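Local atomic coordinates of hypothetical protein RV2626C (Mycobacterium tuberculosis, PDB entry 1Y5H), a protein that is of unknown function but forms a homodimer of two-CBS-domain subunits, probably binds zinc, belongs to the DosR regulon and, unlike some relatives, does not seem to bind AMP. Residues Thr9-Asp12 and Ile13-Ala16; Thr26-Ala29 and Ala30-Met34; Thr56-Asp59 and Ile60-Gly64. One frame throughout, in Å; residues are numbered along the deposited sequence.

How the contacts relate
One principle recurs along this chain: a threonine placed just before a helix closes its first turn. The three examples follow in series, contact 1 at helix 10-13, contact 2 at helix 27-37 and contact 3 at helix 57-65. Contact 1, where the chain enters strand 15-16 of the sheet with 107-112 and 115-121, lies on the opposite side of the chain's centre from the other two, its centre about 25 Å from that of contact 2 and about 27 Å from that of contact 3. Contacts 2 and 3 have centres about 11 Å apart and touch through Met-34, whose CE packs on Thr-56, Asp-57 and Ile-60; both helices also face the second subunit and so help build the homodimer.

Contact 1: Thr9-Asp12 and Ile13-Ala16; sequences TARD and IMNA
The carbonyl oxygen Ala-10 O is gripped by two backbone amides. Met-14 N reaches it at 2.9 Å almost in line with the carbonyl bond, the C=O...N angle being 172°, whereas Ile-13 N approaches Ala-10 O at 3.2 Å from well above the carbonyl plane. The same Ile-13 amide makes a weak bond to Thr-9 O. The chain then runs on toward strand 15-16. Met-14, a selenomethionine, sends CG between its own backbone N and carbonyl carbon (chi1 69°), which brings CG to 3.4 Å from Ala-10 O. From there its extended chain runs alongside Arg-11 in the same direction, and the terminal CE lies 4.0 Å from Arg-11 CG. One water bridges the turn, donating to Arg-11 O and Met-14 O.

At the start of the helix Thr-9 and Asp-12 answer each other. Thr-9 N donates to Asp-12 OD1 at 3.1 Å, meeting the oxygen from above the carboxylate plane, and Asp-12 N returns a weak bond to Thr-9 OG1 over 3.5 Å. The side chain of Ile-13 is buried against Val-120, Met-96 and His-128, the last probably a zinc ligand, while Met-14 packs on Val-110, Val-117 and Val-120. The reciprocal pair is a capping box with Thr-9 as N-cap, here opening the short helix that leads into strand 15-16, an outermost strand, within this chain, of the sheet that also holds 107-112 and 115-121.

Contact 2: Thr26-Ala29 and Ala30-Met34; sequences TLTA and AAQYM
Ala-29 O receives the amide of Tyr-33 at 3.2 Å and a water that donates to it at 2.9 Å. The phenol ring meets this oxygen obliquely, Tyr-33 CD2 lying 3.2 Å from Ala-29 O, and the same water sits above one face of the ring, displaced toward its rim. Gln-32 NE2 donates a weak bond to that water, which thus bridges the Ala-29 carbonyl and the side-chain amide one turn on. The Gln-32 chain also passes close to Thr-28 O, its CG 3.4 Å from that oxygen. This follows from CG standing beside the backbone N and opposite the carbonyl carbon (chi1 -65°), after which the chain stays extended and its OE1 passes Thr-28 CG2 at 4.0 Å.

The frame beneath these side chains is the opening of helix 27-37, the crossover helix of the beta-alpha-beta unit formed with strands 21-22 and 41-45. Thr-26 is its N-cap: OG1 accepts from Ala-29 N at 3.1 Å, while Thr-26 O takes Ala-30 N at 3.0 Å, so one residue serves two amides of the first turn. Leu-27 O and Thr-28 O continue the regular pattern by accepting from Ala-31 N and Gln-32 N.

Farther out, Glu-25 bonds to the hydroxyl of Tyr-33 and Asn-72 to that of Thr-28, giving each polar end a partner. The methyl of Ala-30 faces Leu-42 and Leu-55 of the sheet, whereas Ala-31 packs on Val-61 of the second subunit and Thr-28 on Leu-65 of that subunit.

Contact 3: Thr56-Asp59 and Ile60-Gly64; sequences TDRD and IVIKG
Helix 57-65 of the first CBS domain begins with a capping box, whose Asp-59 also has Lys-63 extending along its flank. In the box Thr-56 N donates to Asp-59 OD2 at 3.1 Å, approaching from above the carboxylate plane, and Asp-59 N returns a bond to Thr-56 OG1 at 3.0 Å. The other carboxylate oxygen is the one nearer the lysine, yet Asp-59 OD1 and Lys-63 NZ remain 4.1 Å apart, beyond a salt bridge. Water spans the interval: one molecule donates to Asp-59 OD1 at 2.7 Å and accepts a weak bond from Lys-63 NZ, and a second accepts from Lys-63 NZ and lies near Asp-59 OD2, where its bond is weak and uncertain. The ammonium group also has a long, weak ion pair with Asp-82.

On another flank Arg-58 and Ile-62 meet. Arg-58 CG stands anti to the backbone N (chi1 -175°) and the chain continues extended to NE, laying one face of the guanidinium against Ile-62, whose CG1 is centred 3.6 Å above it. The charged end reaches the homodimer interface, where NH1 forms a salt bridge with Asp-57 of the second subunit and a hydrogen bond to Ile-39 O of that subunit.

The backbone changes its winding along the way. Ile-62 N gives Arg-58 O a nearly straight bond of 2.7 Å, 174° at the hydrogen, but Asp-59 O takes Lys-63 N at 2.8 Å and, weakly, Gly-64 N, as the turn widens to the pi type at 60-64.

Contact 1: Thr9-Asp12 and Ile13-Ala16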
loop_
_atom_site.group_PDB
_atom_site.type_symbol
_atom_site.label_atom_id
_atom_site.label_comp_id
_atom_site.label_asym_id
_atom_site.label_seq_id
_atom_site.Cartn_x
_atom_site.Cartn_y
_atom_site.Cartn_z
ATOM N N THR A 9 12.502 5.874 25.341
ATOM C CA THR A 9 11.068 6.094 25.220
ATOM C C THR A 9 10.714 6.488 23.794
ATOM O O THR A 9 11.595 6.779 22.983
ATOM C CB THR A 9 10.591 7.217 26.152
ATOM O OG1 THR A 9 11.162 8.461 25.727
ATOM C CG2 THR A 9 11.009 6.934 27.588
ATOM N N ALA A 10 9.421 6.492 23.494
ATOM C CA ALA A 10 8.958 6.864 22.166
ATOM C C ALA A 10 9.436 8.273 21.817
ATOM O O ALA A 10 9.855 8.528 20.693
ATOM C CB ALA A 10 7.439 6.793 22.107
ATOM N N ARG A 11 9.379 9.179 22.787
ATOM C CA ARG A 11 9.800 10.562 22.576
ATOM C C ARG A 11 11.263 10.643 22.142
ATOM O O ARG A 11 11.651 11.530 21.379
ATOM C CB ARG A 11 9.596 11.377 23.858
ATOM C CG ARG A 11 9.950 12.855 23.720
ATOM C CD ARG A 11 9.875 13.586 25.056
ATOM N NE ARG A 11 8.527 13.622 25.616
ATOM C CZ ARG A 11 7.523 14.337 25.118
ATOM N NH1 ARG A 11 7.707 15.088 24.038
ATOM N NH2 ARG A 11 6.334 14.308 25.705
ATOM N N ASP A 12 12.064 9.701 22.626
ATOM C CA ASP A 12 13.489 9.648 22.317
ATOM C C ASP A 12 13.830 9.258 20.881
ATOM O O ASP A 12 14.847 9.700 20.342
ATOM C CB ASP A 12 14.185 8.664 23.262
ATOM C CG ASP A 12 14.243 9.161 24.689
ATOM O OD1 ASP A 12 14.408 8.318 25.596
ATOM O OD2 ASP A 12 14.138 10.386 24.903
ATOM N N ILE A 13 12.994 8.434 20.256
ATOM C CA ILE A 13 13.277 7.981 18.898
ATOM C C ILE A 13 12.271 8.415 17.832
ATOM O O ILE A 13 12.457 8.130 16.652
ATOM C CB ILE A 13 13.379 6.442 18.852
ATOM C CG1 ILE A 13 12.025 5.816 19.204
ATOM C CG2 ILE A 13 14.437 5.958 19.843
ATOM C CD1 ILE A 13 12.024 4.301 19.152
HETATM N N MSE A 14 11.217 9.105 18.238
HETATM C CA MSE A 14 10.192 9.530 17.290
HETATM C C MSE A 14 10.618 10.664 16.370
HETATM O O MSE A 14 11.553 11.412 16.664
HETATM C CB MSE A 14 8.940 9.979 18.037
HETATM C CG MSE A 14 9.130 11.270 18.811
HETATM SE SE MSE A 14 7.550 11.845 19.718
HETATM C CE MSE A 14 8.117 13.628 20.220
ATOM N N ASN A 15 9.906 10.777 15.254
ATOM C CA ASN A 15 10.127 11.845 14.291
ATOM C C ASN A 15 9.169 12.910 14.791
ATOM O O ASN A 15 7.952 12.812 14.608
ATOM C CB ASN A 15 9.734 11.393 12.887
ATOM C CG ASN A 15 10.591 10.243 12.390
ATOM O OD1 ASN A 15 11.787 10.405 12.148
ATOM N ND2 ASN A 15 9.983 9.071 12.244
ATOM N N ALA A 16 9.716 13.917 15.454
ATOM C CA ALA A 16 8.905 14.976 16.021
ATOM C C ALA A 16 8.598 16.092 15.031
ATOM O O ALA A 16 9.326 16.296 14.062
ATOM C CB ALA A 16 9.604 15.546 17.244
HETATM O O HOH W 1 13.024 11.998 18.948
#

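Contact 2: Thr26-Ala29 and Ala30-Met34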
loop_
_atom_site.group_PDB
_atom_site.type_symbol
_atom_site.label_atom_id
_atom_site.label_comp_id
_atom_site.label_asym_id
_atom_site.label_seq_id
_atom_site.Cartn_x
_atom_site.Cartn_y
_atom_site.Cartn_z
ATOM N N THR A 26 -10.046 15.988 2.084
ATOM C CA THR A 26 -10.526 14.924 1.197
ATOM C C THR A 26 -9.490 13.820 1.001
ATOM O O THR A 26 -8.316 13.984 1.333
ATOM C CB THR A 26 -10.909 15.479 -0.187
ATOM O OG1 THR A 26 -9.725 15.880 -0.889
ATOM C CG2 THR A 26 -11.854 16.680 -0.036
ATOM N N LEU A 27 -9.928 12.682 0.472
ATOM C CA LEU A 27 -8.995 11.586 0.246
ATOM C C LEU A 27 -8.006 11.970 -0.849
ATOM O O LEU A 27 -6.849 11.552 -0.823
ATOM C CB LEU A 27 -9.739 10.301 -0.140
ATOM C CG LEU A 27 -10.702 9.745 0.916
ATOM C CD1 LEU A 27 -11.294 8.425 0.410
ATOM C CD2 LEU A 27 -9.963 9.521 2.239
ATOM N N THR A 28 -8.464 12.764 -1.811
ATOM C CA THR A 28 -7.582 13.209 -2.881
ATOM C C THR A 28 -6.474 14.066 -2.270
ATOM O O THR A 28 -5.307 13.946 -2.638
ATOM C CB THR A 28 -8.354 14.029 -3.927
ATOM O OG1 THR A 28 -9.326 13.186 -4.561
ATOM C CG2 THR A 28 -7.407 14.584 -4.985
ATOM N N ALA A 29 -6.838 14.929 -1.328
ATOM C CA ALA A 29 -5.840 15.773 -0.684
ATOM C C ALA A 29 -4.850 14.914 0.098
ATOM O O ALA A 29 -3.645 15.166 0.077
ATOM C CB ALA A 29 -6.519 16.780 0.242
ATOM N N ALA A 30 -5.358 13.898 0.790
ATOM C CA ALA A 30 -4.502 13.006 1.564
ATOM C C ALA A 30 -3.520 12.268 0.654
ATOM O O ALA A 30 -2.370 12.042 1.024
ATOM C CB ALA A 30 -5.354 12.006 2.342
ATOM N N ALA A 31 -3.981 11.898 -0.539
ATOM C CA ALA A 31 -3.134 11.193 -1.496
ATOM C C ALA A 31 -1.970 12.089 -1.893
ATOM O O ALA A 31 -0.845 11.623 -2.062
ATOM C CB ALA A 31 -3.947 10.805 -2.728
ATOM N N GLN A 32 -2.248 13.380 -2.044
ATOM C CA GLN A 32 -1.203 14.335 -2.402
ATOM C C GLN A 32 -0.132 14.425 -1.317
ATOM O O GLN A 32 1.054 14.545 -1.620
ATOM C CB GLN A 32 -1.818 15.712 -2.653
ATOM C CG GLN A 32 -2.736 15.730 -3.863
ATOM C CD GLN A 32 -3.555 16.998 -3.981
ATOM O OE1 GLN A 32 -4.310 17.171 -4.938
ATOM N NE2 GLN A 32 -3.419 17.889 -3.007
ATOM N N TYR A 33 -0.542 14.361 -0.053
ATOM C CA TYR A 33 0.421 14.430 1.044
ATOM C C TYR A 33 1.307 13.194 1.081
ATOM O O TYR A 33 2.491 13.275 1.412
ATOM C CB TYR A 33 -0.289 14.575 2.392
ATOM C CG TYR A 33 -1.044 15.870 2.562
ATOM C CD1 TYR A 33 -0.415 17.101 2.362
ATOM C CD2 TYR A 33 -2.381 15.871 2.952
ATOM C CE1 TYR A 33 -1.104 18.301 2.549
ATOM C CE2 TYR A 33 -3.077 17.061 3.143
ATOM C CZ TYR A 33 -2.435 18.272 2.940
ATOM O OH TYR A 33 -3.129 19.448 3.126
HETATM N N MSE A 34 0.734 12.045 0.742
HETATM C CA MSE A 34 1.496 10.809 0.749
HETATM C C MSE A 34 2.558 10.816 -0.343
HETATM O O MSE A 34 3.641 10.252 -0.164
HETATM C CB MSE A 34 0.562 9.619 0.568
HETATM C CG MSE A 34 -0.357 9.408 1.747
HETATM SE SE MSE A 34 -1.560 7.976 1.361
HETATM C CE MSE A 34 -2.649 8.057 2.958
HETATM O O HOH W 2 -3.233 18.026 -0.248
#

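Contact 3: Thr56-Asp59 and Ile60-Gly64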
loop_
_atom_site.group_PDB
_atom_site.type_symbol
_atom_site.label_atom_id
_atom_site.label_comp_id
_atom_site.label_asym_id
_atom_site.label_seq_id
_atom_site.Cartn_x
_atom_site.Cartn_y
_atom_site.Cartn_z
ATOM N N THR A 56 -4.100 5.035 5.669
ATOM C CA THR A 56 -3.059 4.456 4.832
ATOM C C THR A 56 -3.435 4.555 3.361
ATOM O O THR A 56 -4.599 4.789 3.015
ATOM C CB THR A 56 -2.814 2.970 5.161
ATOM O OG1 THR A 56 -3.979 2.201 4.825
ATOM C CG2 THR A 56 -2.495 2.800 6.644
ATOM N N ASP A 57 -2.445 4.384 2.495
ATOM C CA ASP A 57 -2.709 4.438 1.071
ATOM C C ASP A 57 -3.676 3.329 0.672
ATOM O O ASP A 57 -4.586 3.562 -0.130
ATOM C CB ASP A 57 -1.397 4.355 0.265
ATOM C CG ASP A 57 -0.457 3.241 0.735
ATOM O OD1 ASP A 57 0.688 3.221 0.239
ATOM O OD2 ASP A 57 -0.837 2.397 1.574
ATOM N N ARG A 58 -3.505 2.138 1.246
ATOM C CA ARG A 58 -4.400 1.036 0.919
ATOM C C ARG A 58 -5.821 1.341 1.390
ATOM O O ARG A 58 -6.788 0.945 0.736
ATOM C CB ARG A 58 -3.917 -0.283 1.530
ATOM C CG ARG A 58 -4.768 -1.459 1.093
ATOM C CD ARG A 58 -4.125 -2.803 1.384
ATOM N NE ARG A 58 -5.011 -3.901 0.995
ATOM C CZ ARG A 58 -5.239 -4.287 -0.258
ATOM N NH1 ARG A 58 -4.640 -3.674 -1.271
ATOM N NH2 ARG A 58 -6.086 -5.281 -0.500
ATOM N N ASP A 59 -5.949 2.051 2.513
ATOM C CA ASP A 59 -7.267 2.426 3.036
ATOM C C ASP A 59 -8.037 3.220 1.982
ATOM O O ASP A 59 -9.221 2.998 1.761
ATOM C CB ASP A 59 -7.150 3.334 4.269
ATOM C CG ASP A 59 -6.840 2.578 5.542
ATOM O OD1 ASP A 59 -6.951 1.332 5.559
ATOM O OD2 ASP A 59 -6.499 3.253 6.544
ATOM N N ILE A 60 -7.352 4.176 1.364
ATOM C CA ILE A 60 -7.967 5.021 0.347
ATOM C C ILE A 60 -8.495 4.181 -0.812
ATOM O O ILE A 60 -9.577 4.433 -1.334
ATOM C CB ILE A 60 -6.957 6.059 -0.181
ATOM C CG1 ILE A 60 -6.613 7.047 0.945
ATOM C CG2 ILE A 60 -7.531 6.792 -1.401
ATOM C CD1 ILE A 60 -5.586 8.097 0.544
ATOM N N VAL A 61 -7.731 3.166 -1.193
ATOM C CA VAL A 61 -8.129 2.301 -2.295
ATOM C C VAL A 61 -9.228 1.315 -1.909
ATOM O O VAL A 61 -10.236 1.201 -2.609
ATOM C CB VAL A 61 -6.915 1.496 -2.825
ATOM C CG1 VAL A 61 -7.357 0.511 -3.912
ATOM C CG2 VAL A 61 -5.863 2.447 -3.388
ATOM N N ILE A 62 -9.034 0.617 -0.791
ATOM C CA ILE A 62 -9.977 -0.412 -0.345
ATOM C C ILE A 62 -11.237 0.071 0.362
ATOM O O ILE A 62 -12.334 -0.406 0.071
ATOM C CB ILE A 62 -9.266 -1.434 0.576
ATOM C CG1 ILE A 62 -8.056 -2.033 -0.149
ATOM C CG2 ILE A 62 -10.243 -2.520 1.011
ATOM C CD1 ILE A 62 -8.384 -2.718 -1.467
ATOM N N LYS A 63 -11.080 0.997 1.302
ATOM C CA LYS A 63 -12.220 1.523 2.041
ATOM C C LYS A 63 -12.814 2.742 1.353
ATOM O O LYS A 63 -13.925 3.154 1.663
ATOM C CB LYS A 63 -11.802 1.894 3.467
ATOM C CG LYS A 63 -11.345 0.717 4.321
ATOM C CD LYS A 63 -10.979 1.175 5.728
ATOM C CE LYS A 63 -10.492 0.016 6.581
ATOM N NZ LYS A 63 -10.164 0.457 7.963
ATOM N N GLY A 64 -12.064 3.318 0.420
ATOM C CA GLY A 64 -12.543 4.484 -0.292
ATOM C C GLY A 64 -13.052 4.148 -1.681
ATOM O O GLY A 64 -14.249 3.946 -1.879
HETATM O O HOH W 3 -8.788 2.993 8.252
HETATM O O HOH W 4 -6.840 0.100 7.935
#